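Local coordinates for o-succinylbenzoate synthase (Synechococcus elongatus, PDB 2OZT), which converts 2-succinyl-6-hydroxy-2,4-cyclohexadiene-1-carboxylate to 2-succinylbenzoate by loss of water, a step towards phylloquinone, with the aid of a divalent metal ion, at residues W5-Y10 with A63-L68; G99-R104 with T310-Y315; S116-L121 with Q148-A153; I244-F249 with L268-A273. All blocks are in the same frame, centred on the assembly; numbering follows the deposited sequence.

Contact 1: residues W5-Y10 with A63-L68; sequences WQWRIY and ALCQQL
Leu-64 O takes two amides, Gln-67 N at 3.0 Å and Leu-68 N at 3.1 Å, and the closing turn of helix 58-67 that these bonds hold brings Cys-65 and Leu-68 against Trp-5 and Trp-7. The contact belongs to the N-terminal domain of the enolase superfamily, where helices pack on an antiparallel sheet; here strand 5-10 and helix 63-67 run at 156°, close to antiparallel, with axes 9.9 Å apart at closest. No hydrogen bond crosses; the two indoles do the touching, against Cys-65, Leu-68 and, more loosely, Gln-66. Both have CG set between the backbone N and the carbonyl carbon, and both CB atoms point at the helix. The two rings nevertheless meet Cys-65 differently. Over one face of Trp-7 lies Cys-65 CB, 3.6 Å from the centroid of the five-membered ring and 10° off its normal, a CH-pi contact; SG stands over the ring at 4.4 Å from the same centroid, a sulfur-aromatic contact. Trp-5 instead offers an edge: its CH2 lies 3.4 Å from Cys-65 O, which sits near the ring plane. Phe-91 of helix 85-97 meets Trp-5 edge-to-face and also touches Cys-65 and Leu-68, while Trp-5 NE1 is hydrogen-bonded to Pro-69 O. Beyond the helix end, Leu-68 crosses the indole at about a right angle, its CB 3.7 Å from Trp-5 CZ2.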
loop_
_atom_site.group_PDB
_atom_site.type_symbol
_atom_site.label_atom_id
_atom_site.label_comp_id
_atom_site.label_asym_id
_atom_site.label_seq_id
_atom_site.Cartn_x
_atom_site.Cartn_y
_atom_site.Cartn_z
ATOM N N TRP A 5 -16.105 14.379 18.233
ATOM C CA TRP A 5 -14.789 14.052 17.661
ATOM C C TRP A 5 -13.879 15.271 17.593
ATOM O O TRP A 5 -14.318 16.425 17.753
ATOM C CB TRP A 5 -14.970 13.458 16.260
ATOM C CG TRP A 5 -15.540 14.405 15.269
ATOM C CD1 TRP A 5 -16.833 14.889 15.217
ATOM C CD2 TRP A 5 -14.852 15.008 14.159
ATOM N NE1 TRP A 5 -16.973 15.762 14.169
ATOM C CE2 TRP A 5 -15.780 15.841 13.491
ATOM C CE3 TRP A 5 -13.540 14.911 13.663
ATOM C CZ2 TRP A 5 -15.448 16.589 12.372
ATOM C CZ3 TRP A 5 -13.211 15.664 12.540
ATOM C CH2 TRP A 5 -14.167 16.490 11.914
ATOM N N GLN A 6 -12.600 14.987 17.357
ATOM C CA GLN A 6 -11.583 16.004 17.172
ATOM C C GLN A 6 -10.618 15.463 16.123
ATOM O O GLN A 6 -10.525 14.247 15.899
ATOM C CB GLN A 6 -10.793 16.226 18.453
ATOM C CG GLN A 6 -11.579 16.724 19.689
ATOM C CD GLN A 6 -10.713 16.628 20.917
ATOM O OE1 GLN A 6 -10.565 15.552 21.513
ATOM N NE2 GLN A 6 -10.088 17.735 21.280
ATOM N N TRP A 7 -9.860 16.385 15.513
ATOM C CA TRP A 7 -8.804 16.016 14.554
ATOM C C TRP A 7 -7.569 16.871 14.844
ATOM O O TRP A 7 -7.686 18.011 15.355
ATOM C CB TRP A 7 -9.326 16.191 13.133
ATOM C CG TRP A 7 -9.488 17.593 12.701
ATOM C CD1 TRP A 7 -10.621 18.376 12.802
ATOM C CD2 TRP A 7 -8.506 18.396 12.003
ATOM N NE1 TRP A 7 -10.376 19.626 12.247
ATOM C CE2 TRP A 7 -9.082 19.657 11.773
ATOM C CE3 TRP A 7 -7.186 18.164 11.584
ATOM C CZ2 TRP A 7 -8.381 20.695 11.134
ATOM C CZ3 TRP A 7 -6.486 19.197 10.964
ATOM C CH2 TRP A 7 -7.078 20.434 10.744
ATOM N N ARG A 8 -6.386 16.309 14.561
ATOM C CA ARG A 8 -5.103 16.991 14.684
ATOM C C ARG A 8 -4.247 16.647 13.496
ATOM O O ARG A 8 -4.168 15.476 13.134
ATOM C CB ARG A 8 -4.355 16.556 15.942
ATOM C CG ARG A 8 -5.093 17.046 17.214
ATOM C CD ARG A 8 -4.469 16.583 18.545
ATOM N NE ARG A 8 -5.185 17.154 19.711
ATOM C CZ ARG A 8 -4.845 16.959 20.999
ATOM N NH1 ARG A 8 -3.790 16.218 21.326
ATOM N NH2 ARG A 8 -5.566 17.521 21.973
ATOM N N ILE A 9 -3.581 17.659 12.939
ATOM C CA ILE A 9 -2.543 17.425 11.919
ATOM C C ILE A 9 -1.307 16.846 12.569
ATOM O O ILE A 9 -1.012 17.129 13.732
ATOM C CB ILE A 9 -2.208 18.718 11.189
ATOM C CG1 ILE A 9 -1.594 18.381 9.822
ATOM C CG2 ILE A 9 -1.249 19.600 12.025
ATOM C CD1 ILE A 9 -1.450 19.582 8.873
ATOM N N TYR A 10 -0.582 16.031 11.791
ATOM C CA TYR A 10 0.765 15.578 12.163
ATOM C C TYR A 10 1.709 15.797 11.012
ATOM O O TYR A 10 1.274 15.824 9.897
ATOM C CB TYR A 10 0.753 14.108 12.605
ATOM C CG TYR A 10 0.631 13.044 11.518
ATOM C CD1 TYR A 10 1.728 12.687 10.739
ATOM C CD2 TYR A 10 -0.573 12.383 11.303
ATOM C CE1 TYR A 10 1.644 11.686 9.792
ATOM C CE2 TYR A 10 -0.675 11.353 10.348
ATOM C CZ TYR A 10 0.438 11.015 9.593
ATOM O OH TYR A 10 0.349 9.995 8.657
ATOM N N ALA A 63 -9.907 20.693 4.842
ATOM C CA ALA A 63 -11.117 21.466 4.566
ATOM C C ALA A 63 -12.358 20.621 4.898
ATOM O O ALA A 63 -13.301 21.096 5.529
ATOM C CB ALA A 63 -11.148 21.919 3.144
ATOM N N LEU A 64 -12.353 19.352 4.494
ATOM C CA LEU A 64 -13.428 18.431 4.841
ATOM C C LEU A 64 -13.618 18.375 6.335
ATOM O O LEU A 64 -14.764 18.519 6.820
ATOM C CB LEU A 64 -13.079 17.010 4.357
ATOM C CG LEU A 64 -14.132 15.992 4.818
ATOM C CD1 LEU A 64 -15.477 16.113 4.074
ATOM C CD2 LEU A 64 -13.563 14.590 4.805
ATOM N N CYS A 65 -12.542 18.181 7.100
ATOM C CA CYS A 65 -12.667 18.095 8.551
ATOM C C CYS A 65 -13.291 19.364 9.119
ATOM O O CYS A 65 -14.059 19.299 10.068
ATOM C CB CYS A 65 -11.322 17.831 9.222
ATOM S SG CYS A 65 -10.818 16.102 8.929
ATOM N N GLN A 66 -12.990 20.514 8.531
ATOM C CA GLN A 66 -13.518 21.783 9.066
ATOM C C GLN A 66 -14.957 22.018 8.659
ATOM O O GLN A 66 -15.640 22.869 9.264
ATOM C CB GLN A 66 -12.628 22.963 8.607
ATOM C CG GLN A 66 -11.271 22.860 9.222
ATOM C CD GLN A 66 -10.425 24.077 9.005
ATOM O OE1 GLN A 66 -10.309 24.592 7.891
ATOM N NE2 GLN A 66 -9.808 24.537 10.078
ATOM N N GLN A 67 -15.439 21.305 7.650
ATOM C CA GLN A 67 -16.810 21.466 7.155
ATOM C C GLN A 67 -17.799 20.530 7.834
ATOM O O GLN A 67 -19.001 20.827 7.879
ATOM C CB GLN A 67 -16.873 21.214 5.643
ATOM C CG GLN A 67 -16.249 22.319 4.775
ATOM C CD GLN A 67 -15.755 21.774 3.453
ATOM O OE1 GLN A 67 -16.124 20.662 3.048
ATOM N NE2 GLN A 67 -14.897 22.550 2.769
ATOM N N LEU A 68 -17.323 19.403 8.358
ATOM C CA LEU A 68 -18.225 18.429 9.015
ATOM C C LEU A 68 -18.808 18.936 10.326
ATOM O O LEU A 68 -18.154 19.683 11.051
ATOM C CB LEU A 68 -17.480 17.129 9.293
ATOM C CG LEU A 68 -17.143 16.348 8.032
ATOM C CD1 LEU A 68 -16.119 15.246 8.412
ATOM C CD2 LEU A 68 -18.377 15.707 7.395
#

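Contact 2: residues G99-R104 with T310-Y315; sequences GRLPYR and TTLTAY
Leu-101 and Tyr-315 form the apolar part of a contact that joins the loop entering the enolase-type modified TIM barrel, between helix 85-97 and strand 112-114, to the start of the C-terminal helix 312-320. With CG anti to its carbonyl carbon (chi1 -59°), Leu-101 sends both methyls towards the Tyr-315 ring. CD1 stands 3.9 Å from the ring centroid and 5° off its normal, a CH-pi contact centred over the face. The other branch, CD2, reaches the phenol end, 3.6 Å from Tyr-315 OH, and also lies over the Tyr-103 ring. Leu-101 CB meets Leu-312 CD1 at 4.2 Å; Tyr-44 of the N-terminal sheet touches both leucines and Tyr-315. Against the backbone of the other segment lies the Pro-102 ring, which follows a cis peptide bond, its CB 3.3 Å from Thr-310 O. Among polar interactions, a water at the edge of the Tyr-315 ring, in its plane, lies 2.9 Å from Tyr-315 OH and accepts from Tyr-103 N at 2.8 Å. A phenylalanine in place of Tyr-315 would probably keep the face under Leu-101 but leave this water without its mate on the helix side. Thr-311 is the N-cap: its OG1 accepts from Ala-314 N at 3.1 Å.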
loop_
_atom_site.group_PDB
_atom_site.type_symbol
_atom_site.label_atom_id
_atom_site.label_comp_id
_atom_site.label_asym_id
_atom_site.label_seq_id
_atom_site.Cartn_x
_atom_site.Cartn_y
_atom_site.Cartn_z
ATOM N N GLY A 99 -14.929 1.858 21.050
ATOM C CA GLY A 99 -15.256 0.814 22.029
ATOM C C GLY A 99 -14.789 -0.569 21.621
ATOM O O GLY A 99 -15.189 -1.574 22.236
ATOM N N ARG A 100 -13.922 -0.644 20.604
ATOM C CA ARG A 100 -13.386 -1.938 20.118
ATOM C C ARG A 100 -11.862 -2.061 20.240
ATOM O O ARG A 100 -11.274 -3.078 19.849
ATOM C CB ARG A 100 -13.862 -2.204 18.681
ATOM C CG ARG A 100 -15.374 -2.375 18.544
ATOM C CD ARG A 100 -15.764 -2.888 17.156
ATOM N NE ARG A 100 -17.214 -3.062 16.981
ATOM C CZ ARG A 100 -18.046 -2.146 16.480
ATOM N NH1 ARG A 100 -17.606 -0.956 16.096
ATOM N NH2 ARG A 100 -19.342 -2.414 16.374
ATOM N N LEU A 101 -11.210 -1.030 20.772
ATOM C CA LEU A 101 -9.761 -1.027 20.943
ATOM C C LEU A 101 -9.321 -1.579 22.293
ATOM O O LEU A 101 -10.019 -1.359 23.307
ATOM C CB LEU A 101 -9.214 0.393 20.789
ATOM C CG LEU A 101 -9.507 1.067 19.447
ATOM C CD1 LEU A 101 -8.972 2.510 19.480
ATOM C CD2 LEU A 101 -8.801 0.273 18.346
ATOM N N PRO A 102 -8.160 -2.249 22.335
ATOM C CA PRO A 102 -7.253 -2.525 21.191
ATOM C C PRO A 102 -7.670 -3.737 20.355
ATOM O O PRO A 102 -8.352 -4.623 20.850
ATOM C CB PRO A 102 -5.939 -2.845 21.870
ATOM C CG PRO A 102 -6.428 -3.546 23.197
ATOM C CD PRO A 102 -7.635 -2.798 23.610
ATOM N N TYR A 103 -7.197 -3.796 19.109
ATOM C CA TYR A 103 -7.607 -4.847 18.181
ATOM C C TYR A 103 -6.735 -6.070 18.274
ATOM O O TYR A 103 -5.550 -5.964 18.561
ATOM C CB TYR A 103 -7.446 -4.353 16.739
ATOM C CG TYR A 103 -8.498 -3.400 16.257
ATOM C CD1 TYR A 103 -8.131 -2.235 15.554
ATOM C CD2 TYR A 103 -9.852 -3.663 16.434
ATOM C CE1 TYR A 103 -9.083 -1.396 15.058
ATOM C CE2 TYR A 103 -10.809 -2.835 15.954
ATOM C CZ TYR A 103 -10.435 -1.686 15.258
ATOM O OH TYR A 103 -11.424 -0.903 14.781
ATOM N N ARG A 104 -7.340 -7.224 17.959
ATOM C CA ARG A 104 -6.616 -8.476 17.801
ATOM C C ARG A 104 -5.970 -8.460 16.426
ATOM O O ARG A 104 -6.638 -8.209 15.429
ATOM C CB ARG A 104 -7.602 -9.653 17.907
ATOM C CG ARG A 104 -7.003 -11.033 17.626
ATOM C CD ARG A 104 -5.960 -11.393 18.676
ATOM N NE ARG A 104 -6.550 -11.686 19.983
ATOM C CZ ARG A 104 -5.944 -11.461 21.148
ATOM N NH1 ARG A 104 -4.730 -10.917 21.183
ATOM N NH2 ARG A 104 -6.561 -11.769 22.283
ATOM N N THR A 310 -1.084 -1.870 20.662
ATOM C CA THR A 310 -1.609 -3.053 21.371
ATOM C C THR A 310 -2.430 -2.716 22.624
ATOM O O THR A 310 -3.022 -3.609 23.239
ATOM C CB THR A 310 -0.480 -4.049 21.733
ATOM O OG1 THR A 310 0.418 -3.440 22.664
ATOM C CG2 THR A 310 0.302 -4.486 20.492
ATOM N N THR A 311 -2.457 -1.439 22.995
ATOM C CA THR A 311 -3.192 -0.983 24.169
ATOM C C THR A 311 -3.929 0.311 23.855
ATOM O O THR A 311 -3.505 1.081 22.998
ATOM C CB THR A 311 -2.255 -0.728 25.390
ATOM O OG1 THR A 311 -1.377 0.365 25.094
ATOM C CG2 THR A 311 -1.432 -1.968 25.755
ATOM N N LEU A 312 -5.038 0.550 24.539
ATOM C CA LEU A 312 -5.770 1.804 24.385
ATOM C C LEU A 312 -4.938 3.015 24.847
ATOM O O LEU A 312 -4.965 4.076 24.215
ATOM C CB LEU A 312 -7.112 1.739 25.114
ATOM C CG LEU A 312 -8.172 2.834 24.936
ATOM C CD1 LEU A 312 -8.283 3.387 23.511
ATOM C CD2 LEU A 312 -9.521 2.287 25.383
ATOM N N THR A 313 -4.174 2.852 25.922
ATOM C CA THR A 313 -3.295 3.930 26.380
ATOM C C THR A 313 -2.250 4.330 25.337
ATOM O O THR A 313 -1.859 5.501 25.266
ATOM C CB THR A 313 -2.571 3.547 27.677
ATOM O OG1 THR A 313 -1.797 2.366 27.454
ATOM C CG2 THR A 313 -3.575 3.304 28.776
ATOM N N ALA A 314 -1.801 3.366 24.527
ATOM C CA ALA A 314 -0.837 3.667 23.463
ATOM C C ALA A 314 -1.427 4.643 22.442
ATOM O O ALA A 314 -0.714 5.534 21.946
ATOM C CB ALA A 314 -0.375 2.403 22.756
ATOM N N TYR A 315 -2.713 4.483 22.129
ATOM C CA TYR A 315 -3.393 5.441 21.262
ATOM C C TYR A 315 -3.445 6.797 21.949
ATOM O O TYR A 315 -3.183 7.827 21.320
ATOM C CB TYR A 315 -4.826 5.016 20.959
ATOM C CG TYR A 315 -4.954 3.896 19.938
ATOM C CD1 TYR A 315 -4.871 2.563 20.321
ATOM C CD2 TYR A 315 -5.237 4.180 18.614
ATOM C CE1 TYR A 315 -5.011 1.526 19.402
ATOM C CE2 TYR A 315 -5.387 3.156 17.677
ATOM C CZ TYR A 315 -5.268 1.829 18.071
ATOM O OH TYR A 315 -5.422 0.795 17.156
HETATM O O HOH W 1 -5.325 -1.750 18.472
#

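Contact 3: residues S116-L121 with Q148-A153; sequences SGQAAL and QAILKA
Gly-117 opens the contact by presenting its bare peptide to Ile-150, where two neighbouring outer helices of the enolase-type modified TIM barrel, 120-129 and 144-157, lie side by side. They follow the adjacent parallel strands 112-114 and 134-138. The glycine backbone, at phi 73°, turns the chain from the strand side into the helix, and Ile-150 CD1 rests 3.6 Å from Gly-117 C. The same methyl is equally near the next atom of that peptide, Gln-118 N, so across this contact it lies against the peptide bond. Gln-118 adds a looser aliphatic touch, its CG 4.3 Å from Ile-150 CG1. A short 3-10 turn follows, marked by the bond from Ala-120 N to Gly-117 O at 3.2 Å. Ala-120 points its CB at the partner helix and packs on Trp-137 of strand 134-138, a ring that Ile-150 also touches. Leu-121 completes the line. With CG1 beside the backbone N (chi1 -65°) and CG2 anti to it, Ile-150 divides its branches: CG1 carries CD1 to the Gly-117 peptide, and CG2 faces Leu-121 CG at 4.0 Å. Since one side chain thus reaches both the 117-118 peptide and Leu-121, an alanine here would probably open a gap over that peptide and take from Leu-121 CG its contact with CG2. Leu-121 CD2 lies against the same turn of the partner helix, 3.8 Å from Ile-150 O and 4.0 Å from Ala-153 CB.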
loop_
_atom_site.group_PDB
_atom_site.type_symbol
_atom_site.label_atom_id
_atom_site.label_comp_id
_atom_site.label_asym_id
_atom_site.label_seq_id
_atom_site.Cartn_x
_atom_site.Cartn_y
_atom_site.Cartn_z
ATOM N N SER A 116 18.096 -1.040 -5.530
ATOM C CA SER A 116 18.440 -1.129 -6.942
ATOM C C SER A 116 19.880 -1.550 -7.143
ATOM O O SER A 116 20.756 -1.324 -6.297
ATOM C CB SER A 116 18.195 0.202 -7.649
ATOM O OG SER A 116 19.001 1.224 -7.100
ATOM N N GLY A 117 20.134 -2.148 -8.285
ATOM C CA GLY A 117 21.483 -2.561 -8.629
ATOM C C GLY A 117 22.021 -3.750 -7.896
ATOM O O GLY A 117 21.268 -4.561 -7.350
ATOM N N GLN A 118 23.345 -3.833 -7.853
ATOM C CA GLN A 118 24.042 -4.987 -7.358
ATOM C C GLN A 118 23.790 -5.210 -5.868
ATOM O O GLN A 118 24.037 -6.317 -5.361
ATOM C CB GLN A 118 25.541 -4.778 -7.593
ATOM C CG GLN A 118 26.160 -5.818 -8.442
ATOM C CD GLN A 118 27.543 -5.414 -8.922
ATOM O OE1 GLN A 118 27.718 -4.388 -9.600
ATOM N NE2 GLN A 118 28.532 -6.221 -8.582
ATOM N N ALA A 119 23.280 -4.170 -5.207
ATOM C CA ALA A 119 22.895 -4.203 -3.767
ATOM C C ALA A 119 22.009 -5.390 -3.467
ATOM O O ALA A 119 22.100 -6.007 -2.379
ATOM C CB ALA A 119 22.185 -2.948 -3.373
ATOM N N ALA A 120 21.120 -5.710 -4.397
ATOM C CA ALA A 120 20.201 -6.822 -4.204
ATOM C C ALA A 120 20.922 -8.103 -3.802
ATOM O O ALA A 120 20.377 -8.910 -3.046
ATOM C CB ALA A 120 19.364 -7.049 -5.436
ATOM N N LEU A 121 22.145 -8.295 -4.326
ATOM C CA LEU A 121 22.838 -9.555 -4.141
ATOM C C LEU A 121 23.390 -9.723 -2.720
ATOM O O LEU A 121 23.756 -10.829 -2.349
ATOM C CB LEU A 121 23.981 -9.674 -5.166
ATOM C CG LEU A 121 23.532 -9.638 -6.620
ATOM C CD1 LEU A 121 24.813 -9.703 -7.495
ATOM C CD2 LEU A 121 22.640 -10.803 -6.940
ATOM N N GLN A 148 19.453 -7.389 -15.922
ATOM C CA GLN A 148 19.232 -8.767 -16.253
ATOM C C GLN A 148 20.387 -9.655 -15.777
ATOM O O GLN A 148 20.183 -10.760 -15.333
ATOM C CB GLN A 148 18.943 -8.924 -17.754
ATOM C CG GLN A 148 17.530 -8.476 -18.075
ATOM C CD GLN A 148 17.303 -8.070 -19.526
ATOM O OE1 GLN A 148 18.165 -8.253 -20.379
ATOM N NE2 GLN A 148 16.116 -7.517 -19.806
ATOM N N ALA A 149 21.609 -9.142 -15.865
ATOM C CA ALA A 149 22.760 -9.885 -15.346
ATOM C C ALA A 149 22.735 -10.063 -13.841
ATOM O O ALA A 149 22.980 -11.167 -13.338
ATOM C CB ALA A 149 24.059 -9.247 -15.810
ATOM N N ILE A 150 22.323 -8.995 -13.136
ATOM C CA ILE A 150 22.141 -9.074 -11.673
ATOM C C ILE A 150 21.011 -10.055 -11.373
ATOM O O ILE A 150 21.115 -10.900 -10.469
ATOM C CB ILE A 150 21.853 -7.716 -11.077
ATOM C CG1 ILE A 150 23.063 -6.787 -11.262
ATOM C CG2 ILE A 150 21.523 -7.868 -9.582
ATOM C CD1 ILE A 150 22.722 -5.342 -11.083
ATOM N N LEU A 151 19.927 -9.950 -12.141
ATOM C CA LEU A 151 18.777 -10.808 -11.883
ATOM C C LEU A 151 19.125 -12.295 -12.021
ATOM O O LEU A 151 18.722 -13.139 -11.213
ATOM C CB LEU A 151 17.625 -10.435 -12.837
ATOM C CG LEU A 151 16.328 -11.214 -12.596
ATOM C CD1 LEU A 151 15.828 -11.243 -11.120
ATOM C CD2 LEU A 151 15.222 -10.649 -13.453
ATOM N N LYS A 152 19.898 -12.611 -13.065
ATOM C CA LYS A 152 20.366 -13.971 -13.265
ATOM C C LYS A 152 21.136 -14.481 -12.014
ATOM O O LYS A 152 20.900 -15.606 -11.539
ATOM C CB LYS A 152 21.227 -14.040 -14.550
ATOM C CG LYS A 152 21.765 -15.420 -14.849
ATOM C CD LYS A 152 22.326 -15.439 -16.291
ATOM C CE LYS A 152 23.179 -16.676 -16.552
ATOM N NZ LYS A 152 22.379 -17.921 -16.453
ATOM N N ALA A 153 22.027 -13.652 -11.486
ATOM C CA ALA A 153 22.806 -14.012 -10.291
ATOM C C ALA A 153 21.904 -14.113 -9.046
ATOM O O ALA A 153 22.081 -15.005 -8.204
ATOM C CB ALA A 153 23.896 -12.987 -10.072
#

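Contact 4: residues I244-F249 with L268-A273; sequences IKTALF and LVFSSA
The Phe-270 ring meets the 244-249 segment mainly at its edge: Thr-246 OG1 lies near the ring plane, 3.5 Å from CD1, and a bridging water also sits at the edge, in plane. Ile-244 CB approaches the same Phe-270 CD1 obliquely, at 4.1 Å, and the indole of Trp-290 meets the ring with its plane nearly parallel. Ile-244 CG1 reaches on to Leu-268 CD2 along the same side of the sheet. Two backbone bonds fix the register: Ile-244 N donates to Val-269 O at 2.8 Å, and Ser-271 N donates to Ile-244 O at 2.9 Å, nearly straight at 170°, the donor standing 30° out of the carbonyl plane. This parallel pairing joins 241-244 and 268-270, neighbouring strands of the enolase-type modified TIM barrel, and the chain beyond it enters the active site. Beyond Ser-271 N no direct backbone bond joins the two segments; waters bridge them instead. The bridging water gives hydrogens to Ile-244 O and Ser-271 O and accepts from Thr-246 N; a second water links Ser-271 O to Ala-247 N. Ile-244 O and Ser-271 O thus each have two partners. Lys-245, predicted to be the proton acceptor, has its chain bent at chi2 and chi3, which lays CD 3.2 Å from Ser-271 OG and leads NZ away. Its NZ forms a salt bridge with the metal ligand Asp-221 and hydrogen bonds with Val-243 O and Val-224 O. Past the lysine, Leu-248 lays its branch point over Ala-273, CG to CB 3.7 Å.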
loop_
_atom_site.group_PDB
_atom_site.type_symbol
_atom_site.label_atom_id
_atom_site.label_comp_id
_atom_site.label_asym_id
_atom_site.label_seq_id
_atom_site.Cartn_x
_atom_site.Cartn_y
_atom_site.Cartn_z
ATOM N N ILE A 244 -2.962 -3.039 -3.260
ATOM C CA ILE A 244 -3.948 -2.178 -2.610
ATOM C C ILE A 244 -3.319 -1.443 -1.443
ATOM O O ILE A 244 -2.773 -2.090 -0.517
ATOM C CB ILE A 244 -5.075 -3.064 -2.037
ATOM C CG1 ILE A 244 -5.778 -3.889 -3.126
ATOM C CG2 ILE A 244 -6.115 -2.207 -1.257
ATOM C CD1 ILE A 244 -6.402 -3.051 -4.265
ATOM N N LYS A 245 -3.378 -0.110 -1.493
ATOM C CA LYS A 245 -2.953 0.707 -0.346
ATOM C C LYS A 245 -4.194 1.101 0.419
ATOM O O LYS A 245 -4.873 2.068 0.094
ATOM C CB LYS A 245 -2.227 1.987 -0.786
ATOM C CG LYS A 245 -0.798 1.744 -1.330
ATOM C CD LYS A 245 -0.697 1.005 -2.704
ATOM C CE LYS A 245 -1.395 1.736 -3.848
ATOM N NZ LYS A 245 -1.207 0.883 -5.137
ATOM N N THR A 246 -4.507 0.279 1.420
ATOM C CA THR A 246 -5.792 0.418 2.103
ATOM C C THR A 246 -5.999 1.832 2.673
ATOM O O THR A 246 -7.130 2.342 2.648
ATOM C CB THR A 246 -5.898 -0.648 3.149
ATOM O OG1 THR A 246 -5.804 -1.937 2.537
ATOM C CG2 THR A 246 -7.235 -0.618 3.912
ATOM N N ALA A 247 -4.933 2.447 3.167
ATOM C CA ALA A 247 -5.087 3.776 3.767
ATOM C C ALA A 247 -5.479 4.834 2.750
ATOM O O ALA A 247 -5.969 5.919 3.120
ATOM C CB ALA A 247 -3.787 4.172 4.478
ATOM N N LEU A 248 -5.220 4.553 1.453
ATOM C CA LEU A 248 -5.498 5.540 0.395
ATOM C C LEU A 248 -6.753 5.253 -0.424
ATOM O O LEU A 248 -7.138 6.042 -1.278
ATOM C CB LEU A 248 -4.335 5.594 -0.617
ATOM C CG LEU A 248 -2.947 5.708 -0.014
ATOM C CD1 LEU A 248 -1.896 5.794 -1.181
ATOM C CD2 LEU A 248 -2.879 6.951 0.928
ATOM N N PHE A 249 -7.364 4.093 -0.156
ATOM C CA PHE A 249 -8.268 3.465 -1.105
ATOM C C PHE A 249 -9.724 3.917 -1.000
ATOM O O PHE A 249 -10.418 3.995 -2.029
ATOM C CB PHE A 249 -8.143 1.954 -0.870
ATOM C CG PHE A 249 -9.188 1.109 -1.526
ATOM C CD1 PHE A 249 -8.953 0.485 -2.778
ATOM C CD2 PHE A 249 -10.388 0.861 -0.856
ATOM C CE1 PHE A 249 -9.938 -0.363 -3.343
ATOM C CE2 PHE A 249 -11.381 0.062 -1.431
ATOM C CZ PHE A 249 -11.135 -0.556 -2.663
ATOM N N LEU A 268 -4.844 -9.941 -4.934
ATOM C CA LEU A 268 -4.511 -8.762 -4.088
ATOM C C LEU A 268 -3.192 -8.914 -3.340
ATOM O O LEU A 268 -2.884 -9.979 -2.783
ATOM C CB LEU A 268 -5.615 -8.508 -3.043
ATOM C CG LEU A 268 -7.013 -8.324 -3.617
ATOM C CD1 LEU A 268 -7.920 -7.888 -2.494
ATOM C CD2 LEU A 268 -7.061 -7.308 -4.777
ATOM N N VAL A 269 -2.484 -7.788 -3.270
ATOM C CA VAL A 269 -1.320 -7.653 -2.393
ATOM C C VAL A 269 -1.543 -6.356 -1.613
ATOM O O VAL A 269 -1.756 -5.299 -2.205
ATOM C CB VAL A 269 -0.020 -7.538 -3.221
ATOM C CG1 VAL A 269 1.174 -7.229 -2.302
ATOM C CG2 VAL A 269 0.231 -8.874 -3.951
ATOM N N PHE A 270 -1.538 -6.450 -0.281
ATOM C CA PHE A 270 -1.748 -5.254 0.499
ATOM C C PHE A 270 -0.439 -4.587 0.892
ATOM O O PHE A 270 0.456 -5.251 1.384
ATOM C CB PHE A 270 -2.515 -5.644 1.776
ATOM C CG PHE A 270 -3.918 -6.115 1.518
ATOM C CD1 PHE A 270 -4.950 -5.206 1.510
ATOM C CD2 PHE A 270 -4.206 -7.463 1.332
ATOM C CE1 PHE A 270 -6.285 -5.623 1.242
ATOM C CE2 PHE A 270 -5.504 -7.897 1.045
ATOM C CZ PHE A 270 -6.538 -6.968 1.052
ATOM N N SER A 271 -0.359 -3.272 0.669
ATOM C CA SER A 271 0.881 -2.544 0.902
ATOM C C SER A 271 0.730 -1.248 1.619
ATOM O O SER A 271 -0.395 -0.739 1.833
ATOM C CB SER A 271 1.594 -2.314 -0.437
ATOM O OG SER A 271 1.005 -1.263 -1.139
ATOM N N SER A 272 1.885 -0.760 2.068
ATOM C CA SER A 272 1.949 0.468 2.861
ATOM C C SER A 272 2.044 1.737 2.048
ATOM O O SER A 272 2.706 1.786 1.013
ATOM C CB SER A 272 3.166 0.409 3.781
ATOM O OG SER A 272 3.280 1.616 4.537
ATOM N N ALA A 273 1.381 2.786 2.501
ATOM C CA ALA A 273 1.515 4.132 1.935
ATOM C C ALA A 273 2.323 4.998 2.918
ATOM O O ALA A 273 2.087 6.214 3.009
ATOM C CB ALA A 273 0.136 4.745 1.768
HETATM O O HOH W 2 -2.874 -1.944 2.358
HETATM O O HOH W 3 -1.999 1.551 2.956
#

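How the contacts relate
From the N terminus, contact 1 closes first, bringing helix 58-67 back onto strand 3-20 within the N-terminal domain. Contact 2 opens later, in the loop towards the barrel, and closes only at helix 312-320, so its span of 205 intervening residues encloses contacts 3 and 4. Those two follow in series: contact 3 pairs the outer helices behind the first two barrel strands, and contact 4 joins neighbouring strands 241-244 and 268-270 at the active site. None of the four crosses another. Contacts 3 and 4 have centres 27 Å apart, while contacts 1 and 3, at 46 Å, lie on opposite sides of the chain's centre.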